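Local coordinates for protein oxalate biosynthetic component 1 (Burkholderia thailandensis, PDB 5IKY) that makes oxalate as a bifunctional enzyme, combining serine hydrolase and lyase activities in quorum sensing-dependent oxalogenesis, at residues L136-W141 with V491-G496; G140-A143 with L149-A152; K411-G416 with G454-L459. All coordinates share one frame; numbering follows the deposited sequence.

Overall arrangement
Contacts 1 and 2 share Gly140 and Trp141, and their centres lie about 8 Å apart. Contact 2 is the hairpin that follows helix 126-138. Contact 1 joins the end of that helix to strand 491-493, far along the chain. Contact 3 lies on the TIM barrel, with its centre about 19 Å from contact 1 and about 26 Å from contact 2. All three are partly buried, and their centres lie about 25 to 33 Å from the centre of the chain. Their chemistry differs. Contact 1 is small and polar, with weak bonds. Contact 2 combines firm backbone pairing with tryptophan packing. Contact 3 is almost wholly apolar packing between an exposed helix end and a barrel loop.

Contact 1 (L136-W141 with V491-G496); sequences LTTFGW and VRKACG
Lys493 lies across the last turn of helix 126-138, overlapping Thr137 with its root and Thr138 with its end. Its CB packs against CB of Thr137 at 3.6 Å. The chain then bends at chi2 (69°) and runs extended, which carries CD and CE past the hydroxyl of Thr138. CE comes within 3.4 Å of OG1 of Thr138. NZ of Lys493 makes a weak hydrogen bond of 3.2 Å to the same OG1.

A second weak bond joins the backbone. N of Lys493 donates to OG1 of Thr137 over 3.3 Å, with a bent N-H...O angle of 146°. A chi1 of 53° turns this OG1 toward Lys493 N while keeping it within reach of Val133 O. Both hydroxyls have stronger partners inside the helix: OG1 of Thr137 bonds to Val133 O, and OG1 of Thr138 to Leu134 O. NZ of Lys493 also has a weak bond to Arg198 O. The lysine charge near the C-terminal end of the helix is probably favourable. Arg492 touches Thr137 only with its base. Its guanidinium turns away to salt bridges with Asp484 and Asp499.

The helix ends here in a Schellman motif. N of Trp141 bonds to O of Leu136 at 2.9 Å, and Gly140 takes positive phi. On the other side, strand 491-493 pairs antiparallel with strand 481-483, which follows barrel strand 471-474 in the chain. The contact thus sets the end of helix 126-138 against this two-stranded sheet, with strand 149-150 also packed on Leu136 and Thr137.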
loop_
_atom_site.group_PDB
_atom_site.type_symbol
_atom_site.label_atom_id
_atom_site.label_comp_id
_atom_site.label_asym_id
_atom_site.label_seq_id
_atom_site.Cartn_x
_atom_site.Cartn_y
_atom_site.Cartn_z
ATOM N N LEU A 136 -28.649 13.621 5.620
ATOM C CA LEU A 136 -27.674 14.235 6.510
ATOM C C LEU A 136 -26.249 13.855 6.112
ATOM O O LEU A 136 -25.351 14.696 6.139
ATOM C CB LEU A 136 -27.948 13.848 7.967
ATOM C CG LEU A 136 -29.266 14.376 8.544
ATOM C CD1 LEU A 136 -29.312 14.219 10.053
ATOM C CD2 LEU A 136 -29.485 15.828 8.157
ATOM N N THR A 137 -26.042 12.600 5.726
ATOM C CA THR A 137 -24.706 12.157 5.335
ATOM C C THR A 137 -24.305 12.745 3.983
ATOM O O THR A 137 -23.116 12.930 3.713
ATOM C CB THR A 137 -24.598 10.619 5.280
ATOM O OG1 THR A 137 -25.633 10.084 4.445
ATOM C CG2 THR A 137 -24.712 10.027 6.679
ATOM N N THR A 138 -25.292 13.037 3.140
ATOM C CA THR A 138 -25.042 13.754 1.892
ATOM C C THR A 138 -24.546 15.160 2.210
ATOM O O THR A 138 -23.701 15.707 1.503
ATOM C CB THR A 138 -26.308 13.837 1.007
ATOM O OG1 THR A 138 -26.758 12.517 0.675
ATOM C CG2 THR A 138 -26.021 14.600 -0.279
ATOM N N PHE A 139 -25.064 15.728 3.295
ATOM C CA PHE A 139 -24.719 17.082 3.704
ATOM C C PHE A 139 -23.412 17.149 4.483
ATOM O O PHE A 139 -22.954 18.236 4.837
ATOM C CB PHE A 139 -25.846 17.687 4.543
ATOM C CG PHE A 139 -27.030 18.133 3.738
ATOM C CD1 PHE A 139 -26.952 18.220 2.357
ATOM C CD2 PHE A 139 -28.214 18.487 4.362
ATOM C CE1 PHE A 139 -28.040 18.635 1.611
ATOM C CE2 PHE A 139 -29.304 18.904 3.625
ATOM C CZ PHE A 139 -29.218 18.980 2.247
ATOM N N GLY A 140 -22.815 15.994 4.759
ATOM C CA GLY A 140 -21.542 15.960 5.456
ATOM C C GLY A 140 -21.593 15.444 6.884
ATOM O O GLY A 140 -20.559 15.367 7.551
ATOM N N TRP A 141 -22.786 15.103 7.366
ATOM C CA TRP A 141 -22.911 14.440 8.661
ATOM C C TRP A 141 -22.279 13.059 8.564
ATOM O O TRP A 141 -22.251 12.461 7.490
ATOM C CB TRP A 141 -24.374 14.316 9.093
ATOM C CG TRP A 141 -25.045 15.614 9.445
ATOM C CD1 TRP A 141 -25.270 16.674 8.615
ATOM C CD2 TRP A 141 -25.609 15.973 10.714
ATOM N NE1 TRP A 141 -25.924 17.675 9.291
ATOM C CE2 TRP A 141 -26.144 17.270 10.581
ATOM C CE3 TRP A 141 -25.705 15.327 11.951
ATOM C CZ2 TRP A 141 -26.768 17.932 11.639
ATOM C CZ3 TRP A 141 -26.324 15.986 12.999
ATOM C CH2 TRP A 141 -26.847 17.275 12.836
ATOM N N VAL A 491 -28.075 1.751 5.509
ATOM C CA VAL A 491 -27.377 2.401 4.405
ATOM C C VAL A 491 -26.982 3.842 4.753
ATOM O O VAL A 491 -27.680 4.532 5.500
ATOM C CB VAL A 491 -28.241 2.383 3.121
ATOM C CG1 VAL A 491 -29.471 3.268 3.281
ATOM C CG2 VAL A 491 -27.426 2.800 1.910
ATOM N N ARG A 492 -25.839 4.279 4.227
ATOM C CA ARG A 492 -25.359 5.643 4.425
ATOM C C ARG A 492 -24.523 6.087 3.232
ATOM O O ARG A 492 -24.217 5.288 2.350
ATOM C CB ARG A 492 -24.533 5.746 5.704
ATOM C CG ARG A 492 -23.342 4.814 5.711
ATOM C CD ARG A 492 -22.413 5.073 6.884
ATOM N NE ARG A 492 -21.333 4.091 6.911
ATOM C CZ ARG A 492 -20.217 4.190 6.197
ATOM N NH1 ARG A 492 -20.025 5.235 5.401
ATOM N NH2 ARG A 492 -19.292 3.242 6.278
ATOM N N LYS A 493 -24.156 7.364 3.209
ATOM C CA LYS A 493 -23.293 7.888 2.157
ATOM C C LYS A 493 -21.905 7.271 2.270
ATOM O O LYS A 493 -21.355 7.164 3.367
ATOM C CB LYS A 493 -23.199 9.412 2.238
ATOM C CG LYS A 493 -23.135 10.111 0.893
ATOM C CD LYS A 493 -24.458 9.984 0.156
ATOM C CE LYS A 493 -24.466 10.819 -1.112
ATOM N NZ LYS A 493 -25.772 10.733 -1.823
ATOM N N ALA A 494 -21.344 6.862 1.137
ATOM C CA ALA A 494 -20.014 6.269 1.118
ATOM C C ALA A 494 -18.949 7.347 1.283
ATOM O O ALA A 494 -18.956 8.350 0.572
ATOM C CB ALA A 494 -19.797 5.491 -0.174
ATOM N N CYS A 495 -18.028 7.132 2.217
ATOM C CA CYS A 495 -16.983 8.112 2.509
ATOM C C CYS A 495 -15.842 8.041 1.498
ATOM O O CYS A 495 -14.709 8.414 1.797
ATOM C CB CYS A 495 -16.439 7.904 3.928
ATOM S SG CYS A 495 -17.650 8.137 5.249
ATOM N N GLY A 496 -16.151 7.571 0.297
ATOM C CA GLY A 496 -15.153 7.399 -0.738
ATOM C C GLY A 496 -15.262 6.007 -1.322
ATOM O O GLY A 496 -16.002 5.168 -0.804
#

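Contact 2 (G140-A143 with L149-A152); sequences GWTA and LTWA
Trp151 turns its CG opposite its own backbone N (chi1 179°), while Trp141 holds CG beside its backbone N (chi1 -69°), and these settings bring the two indoles together. They sit at one end of an antiparallel beta hairpin formed by strands 142-143 and 149-150. The rings meet obliquely, with planes at 53°. The closest atoms are CD1 of Trp141 and CE3 of Trp151, at 3.5 Å. CB of Trp151 lies over the six-membered ring of Trp141, almost on its normal, in a CH-pi contact 4.1 Å from the centroid. The opposite face of that indole takes CD1 of Leu136 from helix 126-138, so the ring is sandwiched. Its edge meets the backbone of Leu149. Hydrogen bonds from NE1 of Trp141 to Thr158 OG1, and from NE1 of Trp151 to Arg155 O, tie both indoles to the chain that follows the hairpin.

Thr142 and Thr150 form the hydrogen-bonded pair. N of Thr142 to O of Thr150 and N of Thr150 to O of Thr142 both measure 2.9 Å. On the same face of the sheet, OG1 of Thr142 touches CG2 of Thr150 at 3.5 Å, while OG1 of Thr150 bonds to Pro113 O. Ala143 and Leu149 are the next, non-hydrogen-bonded pair. Strand 114-115 continues the sheet beyond strand 149-150.

Gly140 follows the end of helix 126-138, and its C lies 3.7 Å from CZ3 of Trp151. Beside it a water bridges the two segments: it donates to Gly140 O at 3.0 Å and weakly to Thr150 O, and it accepts from Ala152 N at 3.1 Å.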
loop_
_atom_site.group_PDB
_atom_site.type_symbol
_atom_site.label_atom_id
_atom_site.label_comp_id
_atom_site.label_asym_id
_atom_site.label_seq_id
_atom_site.Cartn_x
_atom_site.Cartn_y
_atom_site.Cartn_z
ATOM N N GLY A 140 -22.815 15.994 4.759
ATOM C CA GLY A 140 -21.542 15.960 5.456
ATOM C C GLY A 140 -21.593 15.444 6.884
ATOM O O GLY A 140 -20.559 15.367 7.551
ATOM N N TRP A 141 -22.786 15.103 7.366
ATOM C CA TRP A 141 -22.911 14.440 8.661
ATOM C C TRP A 141 -22.279 13.059 8.564
ATOM O O TRP A 141 -22.251 12.461 7.490
ATOM C CB TRP A 141 -24.374 14.316 9.093
ATOM C CG TRP A 141 -25.045 15.614 9.445
ATOM C CD1 TRP A 141 -25.270 16.674 8.615
ATOM C CD2 TRP A 141 -25.609 15.973 10.714
ATOM N NE1 TRP A 141 -25.924 17.675 9.291
ATOM C CE2 TRP A 141 -26.144 17.270 10.581
ATOM C CE3 TRP A 141 -25.705 15.327 11.951
ATOM C CZ2 TRP A 141 -26.768 17.932 11.639
ATOM C CZ3 TRP A 141 -26.324 15.986 12.999
ATOM C CH2 TRP A 141 -26.847 17.275 12.836
ATOM N N THR A 142 -21.769 12.550 9.678
ATOM C CA THR A 142 -21.157 11.227 9.673
ATOM C C THR A 142 -21.801 10.299 10.694
ATOM O O THR A 142 -22.450 10.747 11.640
ATOM C CB THR A 142 -19.644 11.302 9.952
ATOM O OG1 THR A 142 -19.417 11.954 11.209
ATOM C CG2 THR A 142 -18.936 12.065 8.842
ATOM N N ALA A 143 -21.615 9.000 10.488
ATOM C CA ALA A 143 -22.133 7.993 11.401
ATOM C C ALA A 143 -21.083 7.629 12.443
ATOM O O ALA A 143 -19.922 7.392 12.110
ATOM C CB ALA A 143 -22.574 6.756 10.635
ATOM N N LEU A 149 -25.785 10.029 14.247
ATOM C CA LEU A 149 -25.343 11.006 13.258
ATOM C C LEU A 149 -24.760 12.232 13.955
ATOM O O LEU A 149 -25.328 12.731 14.926
ATOM C CB LEU A 149 -26.501 11.408 12.344
ATOM C CG LEU A 149 -27.139 10.276 11.535
ATOM C CD1 LEU A 149 -28.392 10.763 10.823
ATOM C CD2 LEU A 149 -26.141 9.699 10.539
ATOM N N THR A 150 -23.622 12.713 13.461
ATOM C CA THR A 150 -22.947 13.844 14.085
ATOM C C THR A 150 -22.327 14.791 13.061
ATOM O O THR A 150 -22.113 14.427 11.905
ATOM C CB THR A 150 -21.843 13.371 15.054
ATOM O OG1 THR A 150 -21.196 14.507 15.639
ATOM C CG2 THR A 150 -20.812 12.533 14.317
ATOM N N TRP A 151 -22.040 16.010 13.508
ATOM C CA TRP A 151 -21.445 17.041 12.665
ATOM C C TRP A 151 -20.177 17.576 13.327
ATOM O O TRP A 151 -20.204 17.992 14.485
ATOM C CB TRP A 151 -22.450 18.167 12.420
ATOM C CG TRP A 151 -21.923 19.284 11.587
ATOM C CD1 TRP A 151 -21.339 20.435 12.031
ATOM C CD2 TRP A 151 -21.938 19.367 10.158
ATOM N NE1 TRP A 151 -20.986 21.226 10.966
ATOM C CE2 TRP A 151 -21.343 20.593 9.804
ATOM C CE3 TRP A 151 -22.395 18.520 9.143
ATOM C CZ2 TRP A 151 -21.193 20.995 8.479
ATOM C CZ3 TRP A 151 -22.242 18.918 7.829
ATOM C CH2 TRP A 151 -21.646 20.144 7.509
ATOM N N ALA A 152 -19.069 17.571 12.589
ATOM C CA ALA A 152 -17.756 17.821 13.183
ATOM C C ALA A 152 -17.203 19.229 12.951
ATOM O O ALA A 152 -16.298 19.666 13.663
ATOM C CB ALA A 152 -16.760 16.792 12.664
HETATM O O HOH W 1 -19.348 15.581 10.245
#

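Contact 3 (K411-G416 with G454-L459); sequences KLLQAG and GPFQAL
The loop that follows strand 446-451 of the TIM barrel, residues 454-459, receives one leucine from the end of helix 403-415. That residue is Leu413, whose CB is directed toward the loop. With chi1 at -67° and chi2 at 179°, its two methyls spread over different parts of the loop. CD1 settles on the short 3-10 segment, 3.7 Å from both O of Pro455 and CA of Phe456. It also meets the phenyl ring obliquely, at 3.8 Å from CD1 of Phe456. CD2 goes the other way and meets CD2 of Leu459 tip to tip at 3.7 Å.

The same helix covers Phe456 further, through Arg406, Ile409 and Ala410. Leu459 reaches across to helix 418-442, where it touches His421 and Ala424. At the other end of the loop, Gly454 is hydrogen-bonded through its backbone to Asp478, the residue after the magnesium ligand Glu477.

Across the two segments every contact is van der Waals, and nearly all of it passes through Leu413. Between these two segments the fit therefore rests on the shape of one branched side chain rather than on directional bonds.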
loop_
_atom_site.group_PDB
_atom_site.type_symbol
_atom_site.label_atom_id
_atom_site.label_comp_id
_atom_site.label_asym_id
_atom_site.label_seq_id
_atom_site.Cartn_x
_atom_site.Cartn_y
_atom_site.Cartn_z
ATOM N N LYS A 411 -37.871 -3.787 -7.332
ATOM C CA LYS A 411 -38.951 -3.920 -6.360
ATOM C C LYS A 411 -38.650 -4.975 -5.302
ATOM O O LYS A 411 -38.954 -4.786 -4.124
ATOM C CB LYS A 411 -40.268 -4.256 -7.059
ATOM C CG LYS A 411 -41.131 -3.048 -7.377
ATOM C CD LYS A 411 -42.597 -3.444 -7.493
ATOM C CE LYS A 411 -42.958 -4.539 -6.496
ATOM N NZ LYS A 411 -44.424 -4.603 -6.232
ATOM N N LEU A 412 -38.057 -6.089 -5.722
ATOM C CA LEU A 412 -37.711 -7.155 -4.789
ATOM C C LEU A 412 -36.630 -6.694 -3.817
ATOM O O LEU A 412 -36.589 -7.132 -2.667
ATOM C CB LEU A 412 -37.251 -8.407 -5.537
ATOM C CG LEU A 412 -38.314 -9.130 -6.367
ATOM C CD1 LEU A 412 -37.954 -9.126 -7.845
ATOM C CD2 LEU A 412 -38.521 -10.549 -5.864
ATOM N N LEU A 413 -35.761 -5.806 -4.285
ATOM C CA LEU A 413 -34.724 -5.235 -3.435
ATOM C C LEU A 413 -35.345 -4.398 -2.322
ATOM O O LEU A 413 -34.855 -4.387 -1.193
ATOM C CB LEU A 413 -33.756 -4.388 -4.261
ATOM C CG LEU A 413 -32.899 -5.156 -5.268
ATOM C CD1 LEU A 413 -31.994 -4.210 -6.044
ATOM C CD2 LEU A 413 -32.082 -6.219 -4.556
ATOM N N GLN A 414 -36.431 -3.705 -2.650
ATOM C CA GLN A 414 -37.136 -2.877 -1.677
ATOM C C GLN A 414 -37.869 -3.724 -0.641
ATOM O O GLN A 414 -38.070 -3.290 0.492
ATOM C CB GLN A 414 -38.121 -1.945 -2.384
ATOM C CG GLN A 414 -37.540 -0.586 -2.734
ATOM C CD GLN A 414 -38.299 0.099 -3.852
ATOM O OE1 GLN A 414 -39.208 -0.480 -4.447
ATOM N NE2 GLN A 414 -37.931 1.343 -4.140
ATOM N N ALA A 415 -38.267 -4.930 -1.037
ATOM C CA ALA A 415 -38.943 -5.853 -0.131
ATOM C C ALA A 415 -38.045 -6.207 1.050
ATOM O O ALA A 415 -38.524 -6.448 2.158
ATOM C CB ALA A 415 -39.370 -7.110 -0.873
ATOM N N GLY A 416 -36.739 -6.243 0.802
ATOM C CA GLY A 416 -35.758 -6.416 1.857
ATOM C C GLY A 416 -35.671 -7.806 2.459
ATOM O O GLY A 416 -34.783 -8.080 3.267
ATOM N N GLY A 454 -26.058 1.877 -8.085
ATOM C CA GLY A 454 -26.897 2.182 -6.937
ATOM C C GLY A 454 -27.384 1.016 -6.094
ATOM O O GLY A 454 -26.583 0.291 -5.504
ATOM N N PRO A 455 -28.712 0.836 -6.030
ATOM C CA PRO A 455 -29.397 -0.144 -5.174
ATOM C C PRO A 455 -29.070 -1.599 -5.502
ATOM O O PRO A 455 -29.069 -2.442 -4.604
ATOM C CB PRO A 455 -30.883 0.135 -5.442
ATOM C CG PRO A 455 -30.925 1.520 -5.995
ATOM C CD PRO A 455 -29.668 1.657 -6.792
ATOM N N PHE A 456 -28.797 -1.886 -6.770
ATOM C CA PHE A 456 -28.578 -3.258 -7.220
ATOM C C PHE A 456 -27.270 -3.855 -6.695
ATOM O O PHE A 456 -27.008 -5.043 -6.884
ATOM C CB PHE A 456 -28.596 -3.317 -8.751
ATOM C CG PHE A 456 -29.874 -2.817 -9.361
ATOM C CD1 PHE A 456 -30.923 -3.686 -9.616
ATOM C CD2 PHE A 456 -30.031 -1.475 -9.672
ATOM C CE1 PHE A 456 -32.102 -3.226 -10.172
ATOM C CE2 PHE A 456 -31.209 -1.011 -10.228
ATOM C CZ PHE A 456 -32.246 -1.888 -10.477
ATOM N N GLN A 457 -26.453 -3.036 -6.036
ATOM C CA GLN A 457 -25.155 -3.487 -5.532
ATOM C C GLN A 457 -25.292 -4.558 -4.455
ATOM O O GLN A 457 -24.313 -5.209 -4.089
ATOM C CB GLN A 457 -24.341 -2.305 -4.996
ATOM C CG GLN A 457 -23.633 -1.521 -6.088
ATOM C CD GLN A 457 -22.540 -0.617 -5.562
ATOM O OE1 GLN A 457 -22.428 -0.392 -4.358
ATOM N NE2 GLN A 457 -21.722 -0.094 -6.469
ATOM N N ALA A 458 -26.509 -4.744 -3.957
ATOM C CA ALA A 458 -26.793 -5.834 -3.038
ATOM C C ALA A 458 -26.747 -7.174 -3.771
ATOM O O ALA A 458 -26.659 -8.229 -3.147
ATOM C CB ALA A 458 -28.148 -5.634 -2.378
ATOM N N LEU A 459 -26.802 -7.119 -5.100
ATOM C CA LEU A 459 -26.777 -8.320 -5.930
ATOM C C LEU A 459 -25.385 -8.597 -6.482
ATOM O O LEU A 459 -25.144 -9.641 -7.087
ATOM C CB LEU A 459 -27.759 -8.187 -7.093
ATOM C CG LEU A 459 -29.192 -7.778 -6.767
ATOM C CD1 LEU A 459 -29.981 -7.632 -8.053
ATOM C CD2 LEU A 459 -29.839 -8.800 -5.849
#